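Local coordinates for PF04016 domain protein (Desulfitobacterium hafniense, PDB 3L5O) that is of unknown function but may take part in heavy-metal chelation, combining an enolase-like N-terminal fold with a Rossmann-like domain, at residues Thr45-Arg50 against Ala94-Ala99; Glu39-Thr44 against Arg246-Val251; Asn137-Lys142 against Glu158-Leu163. All coordinates share one frame; numbering follows the deposited sequence. Where two conformers were deposited one is given.

Contact 1. Residues Thr45-Arg50 against Ala94-Ala99; sequences THSVIR and ASIGLA
Ala99, Ile96 and Ser95 of the helix meet Ser47 and Ile49 of the strand in a buried contact with one polar end. Ala99 sits at its middle: the CB methyl rests 3.7 Å from Ser47 O and 3.8 Å from Ile49 CG1, one carbon thus meeting both backbone and side chain. Ile49 has CG1 anti to its carbonyl carbon (chi1 -67°), which carries CD1 to the helix, 3.6 Å from Ile96 O and 4.1 Å from Ile96 CG2. The two isoleucines cross there at about a right angle. At the other end Ser47 OG donates to Ser95 OG over 3.0 Å, while Ile96 CG1 lies 3.5 Å from the same Ser47 hydroxyl and lends that bond an apolar flank. Ser95 has a second conformer, so the bond belongs to the arrangement described here and may not be constant. In this arrangement the one proton of Ser95 OG is shared between two acceptors, Asn60 OD1 just past strand 54-59 and Val92 O one turn back in the helix.

Strand 46-50 and helix 94-99 approach to 7.1 Å between axes, at 37°, a short separation consistent with the small side chains of Ser47 and Ala99 at the interface. Val48 projects from the strand's other face, onto Phe248 and Val251 of helix 244-251. A helix laid on one face of a three-stranded antiparallel meander, here 39-42, 46-51 and 54-59, is consistent with the enolase-like N-terminal fold described for this family.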
ATOM      1  N   THR A  45       8.109   7.071  -9.768  1.00 60.19           N
ATOM      2  CA  THR A  45       6.887   6.993  -8.957  1.00 60.47           C
ATOM      3  C   THR A  45       6.679   5.666  -8.229  1.00 58.32           C
ATOM      4  O   THR A  45       5.876   5.604  -7.292  1.00 55.23           O
ATOM      5  CB  THR A  45       5.663   7.271  -9.841  1.00 61.38           C
ATOM      6  OG1 THR A  45       5.586   6.296 -10.893  1.00 71.67           O
ATOM      7  CG2 THR A  45       5.820   8.602 -10.569  1.00 63.05           C
ATOM      8  N   HIS A  46       7.365   4.603  -8.656  1.00 55.29           N
ATOM      9  CA  HIS A  46       7.328   3.344  -7.921  1.00 54.41           C
ATOM     10  C   HIS A  46       8.671   2.642  -7.973  1.00 51.91           C
ATOM     11  O   HIS A  46       9.470   2.871  -8.871  1.00 51.15           O
ATOM     12  CB  HIS A  46       6.282   2.358  -8.471  1.00 54.51           C
ATOM     13  CG  HIS A  46       4.853   2.764  -8.251  1.00 62.52           C
ATOM     14  ND1 HIS A  46       4.081   3.312  -9.253  1.00 64.06           N
ATOM     15  CD2 HIS A  46       4.052   2.669  -7.164  1.00 61.44           C
ATOM     16  CE1 HIS A  46       2.867   3.545  -8.788  1.00 65.30           C
ATOM     17  NE2 HIS A  46       2.823   3.163  -7.523  1.00 68.23           N
ATOM     18  N   SER A  47       8.880   1.784  -6.978  1.00 48.90           N
ATOM     19  CA  SER A  47       9.886   0.736  -6.994  1.00 48.73           C
ATOM     20  C   SER A  47       9.154  -0.587  -7.234  1.00 47.80           C
ATOM     21  O   SER A  47       8.011  -0.742  -6.821  1.00 48.73           O
ATOM     22  CB  SER A  47      10.624   0.693  -5.658  1.00 48.49           C
ATOM     23  OG  SER A  47      11.519   1.795  -5.533  1.00 52.14           O
ATOM     24  N   VAL A  48       9.806  -1.520  -7.926  1.00 46.49           N
ATOM     25  CA  VAL A  48       9.195  -2.805  -8.279  1.00 43.76           C
ATOM     26  C   VAL A  48      10.213  -3.961  -8.126  1.00 43.59           C
ATOM     27  O   VAL A  48      11.378  -3.855  -8.519  1.00 40.46           O
ATOM     28  CB  VAL A  48       8.512  -2.750  -9.681  1.00 44.36           C
ATOM     29  CG1 VAL A  48       9.520  -2.541 -10.783  1.00 47.42           C
ATOM     30  CG2 VAL A  48       7.682  -4.002  -9.940  1.00 44.83           C
ATOM     31  N   ILE A  49       9.757  -5.049  -7.510  1.00 42.64           N
ATOM     32  CA  ILE A  49      10.542  -6.258  -7.336  1.00 41.95           C
ATOM     33  C   ILE A  49       9.771  -7.469  -7.846  1.00 41.33           C
ATOM     34  O   ILE A  49       8.593  -7.586  -7.615  1.00 41.40           O
ATOM     35  CB  ILE A  49      10.906  -6.428  -5.834  1.00 42.35           C
ATOM     36  CG1 ILE A  49      11.859  -5.304  -5.423  1.00 42.96           C
ATOM     37  CG2 ILE A  49      11.483  -7.793  -5.548  1.00 45.21           C
ATOM     38  CD1 ILE A  49      12.532  -5.493  -4.093  1.00 38.72           C
ATOM     39  N   ARG A  50      10.474  -8.350  -8.554  1.00 42.47           N
ATOM     40  CA  ARG A  50      10.023  -9.703  -8.875  1.00 41.99           C
ATOM     41  C   ARG A  50      10.758 -10.716  -8.028  1.00 41.97           C
ATOM     42  O   ARG A  50      11.968 -10.641  -7.911  1.00 39.78           O
ATOM     43  CB  ARG A  50      10.330 -10.046 -10.327  1.00 39.83           C
ATOM     44  CG  ARG A  50       9.737 -11.383 -10.749  1.00 41.50           C
ATOM     45  CD  ARG A  50       9.786 -11.645 -12.259  1.00 44.35           C
ATOM     46  NE  ARG A  50      11.160 -11.746 -12.782  1.00 42.24           N
ATOM     47  CZ  ARG A  50      11.974 -12.771 -12.618  1.00 46.99           C
ATOM     48  NH1 ARG A  50      11.601 -13.834 -11.918  1.00 50.15           N
ATOM     49  NH2 ARG A  50      13.194 -12.735 -13.151  1.00 42.41           N
ATOM     50  N   ALA A  94      12.847   2.549   1.740  1.00 41.86           N
ATOM     51  CA  ALA A  94      11.625   1.979   2.324  1.00 41.48           C
ATOM     52  C   ALA A  94      10.658   1.517   1.252  1.00 39.75           C
ATOM     53  O   ALA A  94      10.057   0.468   1.398  1.00 43.29           O
ATOM     54  CB  ALA A  94      10.957   2.964   3.249  1.00 40.52           C
ATOM     55  N   SER A  95      10.586   2.242   0.144  1.00 40.24           N
ATOM     56  CA  SER A  95       9.700   1.868  -0.963  0.50 41.27           C
ATOM     57  C   SER A  95      10.132   0.536  -1.574  1.00 40.08           C
ATOM     58  O   SER A  95       9.306  -0.276  -1.904  1.00 39.67           O
ATOM     59  CB  SER A  95       9.604   2.983  -2.028  0.50 41.68           C
ATOM     60  OG  SER A  95      10.719   2.989  -2.910  0.50 42.16           O
ATOM     61  N   ILE A  96      11.435   0.310  -1.676  1.00 41.64           N
ATOM     62  CA  ILE A  96      12.018  -0.981  -2.121  1.00 39.96           C
ATOM     63  C   ILE A  96      11.673  -2.134  -1.177  1.00 42.71           C
ATOM     64  O   ILE A  96      11.320  -3.227  -1.624  1.00 42.56           O
ATOM     65  CB  ILE A  96      13.545  -0.799  -2.256  1.00 40.45           C
ATOM     66  CG1 ILE A  96      13.822   0.177  -3.414  1.00 43.98           C
ATOM     67  CG2 ILE A  96      14.261  -2.103  -2.476  1.00 44.10           C
ATOM     68  CD1 ILE A  96      15.283   0.608  -3.544  1.00 48.43           C
ATOM     69  N   GLY A  97      11.788  -1.881   0.122  1.00 38.30           N
ATOM     70  CA  GLY A  97      11.357  -2.797   1.156  1.00 39.04           C
ATOM     71  C   GLY A  97       9.909  -3.191   1.027  1.00 40.27           C
ATOM     72  O   GLY A  97       9.599  -4.347   1.190  1.00 39.30           O
ATOM     73  N   LEU A  98       9.013  -2.235   0.764  1.00 37.83           N
ATOM     74  CA  LEU A  98       7.610  -2.582   0.550  1.00 40.16           C
ATOM     75  C   LEU A  98       7.394  -3.349  -0.766  1.00 40.91           C
ATOM     76  O   LEU A  98       6.590  -4.261  -0.811  1.00 42.32           O
ATOM     77  CB  LEU A  98       6.713  -1.333   0.605  1.00 41.36           C
ATOM     78  CG  LEU A  98       5.197  -1.551   0.451  1.00 43.86           C
ATOM     79  CD1 LEU A  98       4.625  -2.536   1.483  1.00 43.22           C
ATOM     80  CD2 LEU A  98       4.497  -0.204   0.560  1.00 42.53           C
ATOM     81  N   ALA A  99       8.096  -2.985  -1.831  1.00 40.35           N
ATOM     82  CA  ALA A  99       8.074  -3.790  -3.052  1.00 42.50           C
ATOM     83  C   ALA A  99       8.455  -5.281  -2.794  1.00 42.65           C
ATOM     84  O   ALA A  99       7.774  -6.192  -3.263  1.00 43.67           O
ATOM     85  CB  ALA A  99       8.958  -3.144  -4.139  1.00 41.76           C
TER

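Contact 2. Residues Glu39-Thr44 against Arg246-Val251; sequences ELVCGT and RAFRIV
Glu39 reaches Phe248 because its chi1 of -139° and the extended chain beyond CG swing the carboxylate over one face of the ring, while Val41, with CG1 anti to its backbone N, turns CG2 to the ring's edge. The contact joins edge strand 39-42 of the antiparallel sheet, probably the enolase-like part, to the last turns of helix 244-251, which comes about 200 residues later and directly follows the last parallel strand of the Rossmann-like sheet; the contact therefore probably joins the two folds.

The carboxylate and ring planes are only 4° apart, a stack rather than an edge approach, with Glu39 CD 3.7 Å from Phe248 CE2. Glu39 OE1 lies above the plane near the rim, 3.8 Å from Phe248 CZ. A negative group over an aromatic face would not be attractive by charge alone; the salt bridge from Arg50 NE to Glu39 OE1 probably offsets this and helps fix the carboxylate's rotation. Val41 CG2 meets the ring in its plane, 3.6 Å from Phe248 CD2, and the ring also touches Val48 of the neighbouring strand. The ring is thus gripped over a face and along its rim.

Further along, Val251 takes over: its CG1 stands 4.2 Å from Val41 O, beside the strand backbone. With no side chain on Gly43, the helix terminus can come right up to the chain leaving the strand, and the CA-H of Gly43 points at Val251 O, 3.4 Å from CA to oxygen, with 154° at the hydrogen.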
ATOM      1  N   GLU A  39      14.617  -9.571  -9.561  1.00 45.86           N
ATOM      2  CA  GLU A  39      14.601  -8.405 -10.442  1.00 46.39           C
ATOM      3  C   GLU A  39      14.143  -7.220  -9.618  1.00 44.15           C
ATOM      4  O   GLU A  39      13.279  -7.364  -8.767  1.00 41.83           O
ATOM      5  CB  GLU A  39      13.654  -8.656 -11.624  1.00 47.65           C
ATOM      6  CG  GLU A  39      14.158  -8.167 -12.978  1.00 52.86           C
ATOM      7  CD  GLU A  39      13.066  -8.135 -14.063  1.00 53.91           C
ATOM      8  OE1 GLU A  39      12.093  -8.933 -13.998  1.00 56.41           O
ATOM      9  OE2 GLU A  39      13.178  -7.286 -14.984  1.00 62.24           O
ATOM     10  N   LEU A  40      14.685  -6.038  -9.896  1.00 44.29           N
ATOM     11  CA  LEU A  40      14.394  -4.848  -9.118  1.00 45.91           C
ATOM     12  C   LEU A  40      14.628  -3.595  -9.959  1.00 46.51           C
ATOM     13  O   LEU A  40      15.714  -3.403 -10.492  1.00 43.34           O
ATOM     14  CB  LEU A  40      15.268  -4.793  -7.859  1.00 45.28           C
ATOM     15  CG  LEU A  40      15.326  -3.466  -7.089  1.00 46.95           C
ATOM     16  CD1 LEU A  40      13.977  -2.950  -6.634  1.00 55.03           C
ATOM     17  CD2 LEU A  40      16.224  -3.648  -5.884  1.00 50.39           C
ATOM     18  N   VAL A  41      13.595  -2.767 -10.079  1.00 47.30           N
ATOM     19  CA  VAL A  41      13.713  -1.464 -10.734  1.00 48.57           C
ATOM     20  C   VAL A  41      13.148  -0.374  -9.829  1.00 51.83           C
ATOM     21  O   VAL A  41      12.091  -0.541  -9.214  1.00 51.64           O
ATOM     22  CB  VAL A  41      12.999  -1.433 -12.101  1.00 47.05           C
ATOM     23  CG1 VAL A  41      13.006  -0.011 -12.678  1.00 50.06           C
ATOM     24  CG2 VAL A  41      13.657  -2.401 -13.066  1.00 47.21           C
ATOM     25  N   CYS A  42      13.882   0.737  -9.771  1.00 55.65           N
ATOM     26  CA  CYS A  42      13.507   1.911  -8.997  0.50 56.94           C
ATOM     27  C   CYS A  42      13.158   3.018  -9.991  1.00 58.26           C
ATOM     28  O   CYS A  42      14.054   3.609 -10.606  1.00 57.94           O
ATOM     29  CB  CYS A  42      14.681   2.325  -8.098  0.50 57.25           C
ATOM     30  SG  CYS A  42      14.240   3.105  -6.529  0.50 58.25           S
ATOM     31  N   GLY A  43      11.865   3.269 -10.157  1.00 59.16           N
ATOM     32  CA  GLY A  43      11.381   4.315 -11.050  1.00 58.62           C
ATOM     33  C   GLY A  43      11.066   5.576 -10.290  1.00 59.94           C
ATOM     34  O   GLY A  43      11.236   5.622  -9.067  1.00 59.46           O
ATOM     35  N   THR A  44      10.589   6.587 -11.020  1.00 59.94           N
ATOM     36  CA  THR A  44      10.281   7.905 -10.460  1.00 62.21           C
ATOM     37  C   THR A  44       9.114   7.897  -9.473  1.00 62.01           C
ATOM     38  O   THR A  44       9.124   8.649  -8.481  1.00 63.32           O
ATOM     39  CB  THR A  44       9.932   8.876 -11.600  1.00 61.30           C
ATOM     40  OG1 THR A  44      11.070   9.049 -12.450  1.00 64.10           O
ATOM     41  CG2 THR A  44       9.625  10.284 -11.071  1.00 67.61           C
ATOM     42  N   ARG A 246       5.204  -6.323 -18.263  1.00 51.73           N
ATOM     43  CA  ARG A 246       4.599  -5.030 -18.529  1.00 50.96           C
ATOM     44  C   ARG A 246       4.672  -4.097 -17.343  1.00 50.17           C
ATOM     45  O   ARG A 246       4.937  -2.916 -17.509  1.00 50.76           O
ATOM     46  CB  ARG A 246       3.144  -5.185 -18.962  1.00 52.70           C
ATOM     47  CG  ARG A 246       2.527  -3.876 -19.377  1.00 54.31           C
ATOM     48  CD  ARG A 246       1.123  -3.967 -19.909  1.00 60.78           C
ATOM     49  NE  ARG A 246       0.629  -2.634 -20.250  1.00 56.95           N
ATOM     50  CZ  ARG A 246      -0.339  -2.389 -21.117  1.00 60.07           C
ATOM     51  NH1 ARG A 246      -0.942  -3.386 -21.753  1.00 61.95           N
ATOM     52  NH2 ARG A 246      -0.702  -1.137 -21.361  1.00 60.59           N
ATOM     53  N   ALA A 247       4.420  -4.625 -16.148  1.00 50.22           N
ATOM     54  CA  ALA A 247       4.553  -3.865 -14.910  1.00 49.23           C
ATOM     55  C   ALA A 247       5.924  -3.194 -14.808  1.00 48.22           C
ATOM     56  O   ALA A 247       6.020  -2.058 -14.393  1.00 49.59           O
ATOM     57  CB  ALA A 247       4.320  -4.779 -13.712  1.00 49.55           C
ATOM     58  N   PHE A 248       6.973  -3.907 -15.183  1.00 50.70           N
ATOM     59  CA  PHE A 248       8.334  -3.354 -15.183  1.00 52.46           C
ATOM     60  C   PHE A 248       8.535  -2.285 -16.253  1.00 54.11           C
ATOM     61  O   PHE A 248       9.192  -1.280 -16.004  1.00 54.06           O
ATOM     62  CB  PHE A 248       9.375  -4.454 -15.347  1.00 51.04           C
ATOM     63  CG  PHE A 248       9.800  -5.100 -14.038  1.00 48.75           C
ATOM     64  CD1 PHE A 248       8.999  -6.063 -13.421  1.00 49.76           C
ATOM     65  CD2 PHE A 248      10.998  -4.738 -13.431  1.00 46.36           C
ATOM     66  CE1 PHE A 248       9.398  -6.668 -12.218  1.00 48.17           C
ATOM     67  CE2 PHE A 248      11.401  -5.334 -12.251  1.00 45.17           C
ATOM     68  CZ  PHE A 248      10.590  -6.302 -11.632  1.00 47.73           C
ATOM     69  N   ARG A 249       7.961  -2.495 -17.433  1.00 55.80           N
ATOM     70  CA  ARG A 249       8.015  -1.484 -18.485  1.00 56.87           C
ATOM     71  C   ARG A 249       7.449  -0.185 -17.970  1.00 57.74           C
ATOM     72  O   ARG A 249       8.079   0.851 -18.090  1.00 61.77           O
ATOM     73  CB  ARG A 249       7.283  -1.951 -19.747  1.00 55.94           C
ATOM     74  CG  ARG A 249       7.936  -3.178 -20.392  1.00 55.41           C
ATOM     75  CD  ARG A 249       7.534  -3.442 -21.844  1.00 59.69           C
ATOM     76  NE  ARG A 249       6.182  -3.998 -21.983  1.00 65.68           N
ATOM     77  CZ  ARG A 249       5.884  -5.304 -21.983  1.00 64.35           C
ATOM     78  NH1 ARG A 249       6.830  -6.234 -21.856  1.00 62.61           N
ATOM     79  NH2 ARG A 249       4.614  -5.683 -22.118  1.00 65.69           N
ATOM     80  N   ILE A 250       6.278  -0.243 -17.347  1.00 58.17           N
ATOM     81  CA  ILE A 250       5.614   0.950 -16.849  1.00 57.48           C
ATOM     82  C   ILE A 250       6.443   1.646 -15.763  1.00 58.91           C
ATOM     83  O   ILE A 250       6.649   2.857 -15.826  1.00 58.99           O
ATOM     84  CB  ILE A 250       4.185   0.596 -16.311  1.00 56.55           C
ATOM     85  CG1 ILE A 250       3.263   0.174 -17.470  1.00 58.15           C
ATOM     86  CG2 ILE A 250       3.601   1.772 -15.537  1.00 54.56           C
ATOM     87  CD1 ILE A 250       2.028  -0.614 -17.056  1.00 56.19           C
ATOM     88  N   VAL A 251       6.903   0.886 -14.767  1.00 58.44           N
ATOM     89  CA  VAL A 251       7.634   1.459 -13.622  1.00 58.68           C
ATOM     90  C   VAL A 251       8.941   2.114 -14.074  1.00 59.98           C
ATOM     91  O   VAL A 251       9.366   3.127 -13.510  1.00 60.44           O
ATOM     92  CB  VAL A 251       7.970   0.388 -12.521  1.00 58.09           C
ATOM     93  CG1 VAL A 251       8.812   1.005 -11.384  1.00 49.61           C
ATOM     94  CG2 VAL A 251       6.692  -0.254 -11.958  1.00 59.36           C
TER

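Contact 3. Residues Asn137-Lys142 against Glu158-Leu163; sequences NEVKGK and EPICDL
Gly141 N donates to Ile160 O at 3.0 Å, and Asp162 N donates to Lys142 O, also at 3.0 Å; these two backbone bonds carry the contact. The first is nearly straight, 166° at the hydrogen, the second somewhat bent, 156°. Both donors come in close to end-on to their carbonyls, Gly141 N also lying in the carbonyl plane of Ile160. Ile160 O has a second, weaker neighbour: Lys140 CA stands 3.3 Å from Ile160 O, in a CA-H...O contact.

The turns present Gly141 N as donor and Lys142 O as acceptor. Residues Asn137 to Lys140 form a type I turn, and Val139 to Lys142 a type II turn whose third position is Gly141, with a positive phi of 75°. The closing bond of the latter, Lys142 N to Val139 O, occupies a carbonyl that also faces Cys161 CB at 3.3 Å. Asp162 is bonded through its backbone to Val144 as well as Lys142, the pattern of parallel strands, and this starts the pairing of 143-147 with 162-167. Its OD2 makes a long, weak ion pair with Lys143 NZ. Within the second segment Glu158 OE1 weakly accepts Leu163 N, 3.4 Å apart.

Apolar contact is looser. Ile160 CD1 lies 4.2 Å from Val139 CG2, which also packs on Cys161 SG. The ammonium end of the bent Lys140 chain makes a van der Waals contact, NZ lying 4.0 Å from Ile160 CG2. Val139 itself reaches inward to Tyr189, Tyr191 and Leu157.

The two strands are successive members of the Rossmann-like sheet, joined through helix 153-157 as a beta-alpha-beta unit. Because the strong bonds here are all between backbone atoms, the pairing of their N-terminal ends depends on chain conformation more than on side-chain charge.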
ATOM      1  N   ASN A 137     -22.707   2.928  -0.379  1.00 57.13           N
ATOM      2  CA  ASN A 137     -23.901   2.687   0.431  1.00 57.53           C
ATOM      3  C   ASN A 137     -23.613   2.702   1.934  1.00 55.46           C
ATOM      4  O   ASN A 137     -24.317   3.342   2.709  1.00 52.11           O
ATOM      5  CB  ASN A 137     -24.560   1.367   0.022  1.00 59.06           C
ATOM      6  CG  ASN A 137     -25.351   1.499  -1.259  1.00 63.02           C
ATOM      7  OD1 ASN A 137     -26.323   2.251  -1.319  1.00 71.42           O
ATOM      8  ND2 ASN A 137     -24.933   0.782  -2.295  1.00 71.14           N
ATOM      9  N   GLU A 138     -22.536   2.041   2.324  1.00 56.37           N
ATOM     10  CA  GLU A 138     -22.198   1.860   3.730  1.00 58.21           C
ATOM     11  C   GLU A 138     -21.866   3.148   4.475  1.00 56.62           C
ATOM     12  O   GLU A 138     -22.189   3.282   5.651  1.00 56.54           O
ATOM     13  CB  GLU A 138     -21.002   0.943   3.835  1.00 60.66           C
ATOM     14  CG  GLU A 138     -20.926   0.241   5.163  1.00 68.85           C
ATOM     15  CD  GLU A 138     -19.758  -0.693   5.200  1.00 76.09           C
ATOM     16  OE1 GLU A 138     -18.669  -0.249   4.778  1.00 84.60           O
ATOM     17  OE2 GLU A 138     -19.943  -1.852   5.634  1.00 83.81           O
ATOM     18  N   VAL A 139     -21.221   4.084   3.780  1.00 53.87           N
ATOM     19  CA  VAL A 139     -20.722   5.310   4.390  1.00 51.14           C
ATOM     20  C   VAL A 139     -21.683   6.478   4.289  1.00 49.12           C
ATOM     21  O   VAL A 139     -21.357   7.559   4.755  1.00 47.91           O
ATOM     22  CB  VAL A 139     -19.361   5.734   3.782  1.00 50.88           C
ATOM     23  CG1 VAL A 139     -18.341   4.622   3.910  1.00 51.83           C
ATOM     24  CG2 VAL A 139     -19.509   6.176   2.320  1.00 55.02           C
ATOM     25  N   LYS A 140     -22.849   6.270   3.677  1.00 48.11           N
ATOM     26  CA  LYS A 140     -23.840   7.316   3.499  1.00 49.42           C
ATOM     27  C   LYS A 140     -24.228   7.898   4.851  1.00 47.95           C
ATOM     28  O   LYS A 140     -24.609   7.151   5.743  1.00 46.28           O
ATOM     29  CB  LYS A 140     -25.122   6.758   2.830  1.00 51.25           C
ATOM     30  CG  LYS A 140     -25.133   6.740   1.296  1.00 54.86           C
ATOM     31  CD  LYS A 140     -26.589   6.700   0.736  1.00 57.78           C
ATOM     32  CE  LYS A 140     -26.706   7.340  -0.670  1.00 66.65           C
ATOM     33  NZ  LYS A 140     -25.845   6.666  -1.698  1.00 70.40           N
ATOM     34  N   GLY A 141     -24.136   9.220   4.984  1.00 46.28           N
ATOM     35  CA  GLY A 141     -24.480   9.930   6.200  1.00 46.13           C
ATOM     36  C   GLY A 141     -23.472   9.818   7.332  1.00 46.21           C
ATOM     37  O   GLY A 141     -23.701  10.335   8.411  1.00 46.67           O
ATOM     38  N   LYS A 142     -22.339   9.180   7.081  1.00 45.73           N
ATOM     39  CA  LYS A 142     -21.362   8.888   8.126  1.00 45.31           C
ATOM     40  C   LYS A 142     -20.149   9.785   7.997  1.00 43.15           C
ATOM     41  O   LYS A 142     -19.979  10.477   7.002  1.00 41.26           O
ATOM     42  CB  LYS A 142     -20.954   7.422   8.059  1.00 46.47           C
ATOM     43  CG  LYS A 142     -22.107   6.445   8.184  1.00 46.57           C
ATOM     44  CD  LYS A 142     -22.874   6.641   9.479  1.00 51.94           C
ATOM     45  CE  LYS A 142     -23.656   5.401   9.838  1.00 56.53           C
ATOM     46  NZ  LYS A 142     -24.701   5.688  10.876  1.00 61.00           N
ATOM     47  N   GLU A 158     -17.846  12.994  -1.396  1.00 45.60           N
ATOM     48  CA  GLU A 158     -18.332  14.200  -0.722  1.00 45.78           C
ATOM     49  C   GLU A 158     -19.863  14.418  -0.761  1.00 46.05           C
ATOM     50  O   GLU A 158     -20.419  14.859   0.244  1.00 44.25           O
ATOM     51  CB  GLU A 158     -17.619  15.479  -1.197  1.00 46.65           C
ATOM     52  CG  GLU A 158     -17.837  16.709  -0.286  1.00 57.65           C
ATOM     53  CD  GLU A 158     -17.419  16.508   1.203  1.00 67.47           C
ATOM     54  OE1 GLU A 158     -18.213  15.928   2.025  1.00 63.20           O
ATOM     55  OE2 GLU A 158     -16.299  16.967   1.581  1.00 59.89           O
ATOM     56  N   PRO A 159     -20.541  14.101  -1.869  1.00 45.09           N
ATOM     57  CA  PRO A 159     -22.003  14.275  -1.943  1.00 47.40           C
ATOM     58  C   PRO A 159     -22.799  13.389  -0.976  1.00 47.33           C
ATOM     59  O   PRO A 159     -23.872  13.801  -0.570  1.00 47.73           O
ATOM     60  CB  PRO A 159     -22.328  13.888  -3.388  1.00 47.51           C
ATOM     61  CG  PRO A 159     -21.019  13.941  -4.113  1.00 47.06           C
ATOM     62  CD  PRO A 159     -19.995  13.583  -3.136  1.00 40.19           C
ATOM     63  N   ILE A 160     -22.256  12.234  -0.593  1.00 49.29           N
ATOM     64  CA  ILE A 160     -22.972  11.242   0.224  1.00 47.75           C
ATOM     65  C   ILE A 160     -22.519  11.087   1.675  1.00 46.03           C
ATOM     66  O   ILE A 160     -23.156  10.375   2.421  1.00 46.80           O
ATOM     67  CB  ILE A 160     -22.909   9.847  -0.450  1.00 47.38           C
ATOM     68  CG1 ILE A 160     -21.495   9.284  -0.442  1.00 44.62           C
ATOM     69  CG2 ILE A 160     -23.481   9.922  -1.883  1.00 55.20           C
ATOM     70  CD1 ILE A 160     -21.400   7.912  -1.056  1.00 50.03           C
ATOM     71  N   CYS A 161     -21.427  11.719   2.081  1.00 43.95           N
ATOM     72  CA  CYS A 161     -20.958  11.592   3.444  1.00 41.65           C
ATOM     73  C   CYS A 161     -20.258  12.853   3.905  1.00 43.28           C
ATOM     74  O   CYS A 161     -20.111  13.814   3.144  1.00 44.39           O
ATOM     75  CB  CYS A 161     -20.064  10.357   3.593  1.00 45.00           C
ATOM     76  SG  CYS A 161     -18.431  10.369   2.768  1.00 42.50           S
ATOM     77  N   ASP A 162     -19.893  12.858   5.179  1.00 43.25           N
ATOM     78  CA  ASP A 162     -19.082  13.898   5.795  1.00 43.38           C
ATOM     79  C   ASP A 162     -17.603  13.478   5.614  1.00 42.81           C
ATOM     80  O   ASP A 162     -17.042  12.720   6.402  1.00 39.70           O
ATOM     81  CB  ASP A 162     -19.488  14.031   7.269  1.00 46.88           C
ATOM     82  CG  ASP A 162     -18.674  15.068   8.039  1.00 55.49           C
ATOM     83  OD1 ASP A 162     -17.795  15.736   7.448  1.00 57.78           O
ATOM     84  OD2 ASP A 162     -18.861  15.259   9.273  1.00 59.15           O
ATOM     85  N   LEU A 163     -17.000  13.992   4.555  1.00 39.22           N
ATOM     86  CA  LEU A 163     -15.665  13.580   4.118  1.00 41.94           C
ATOM     87  C   LEU A 163     -14.593  14.554   4.558  1.00 42.26           C
ATOM     88  O   LEU A 163     -14.741  15.772   4.363  1.00 40.79           O
ATOM     89  CB  LEU A 163     -15.628  13.480   2.586  1.00 39.71           C
ATOM     90  CG  LEU A 163     -14.288  13.104   1.921  1.00 37.77           C
ATOM     91  CD1 LEU A 163     -13.855  11.715   2.271  1.00 40.34           C
ATOM     92  CD2 LEU A 163     -14.415  13.312   0.420  1.00 43.63           C
TER

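How the contacts relate
From the N terminus, strand 39-42 enters contact 2 first and strand 46-51, its neighbour in the antiparallel sheet, enters contact 1. Helix 91-105 then closes contact 1, a loop of 43 residues. Contact 3 opens at 137-142 and closes at 158-163, in series with contact 1, and helix 244-251 finally closes contact 2 around both. Contacts 1 and 2 are joined directly, Val48 N lying 2.8 Å from Val41 O, and place two helices on opposite faces of one sheet. Contact 3 belongs to the Rossmann-like sheet at the far side of the chain, its centre about 37 Å from that of contact 2.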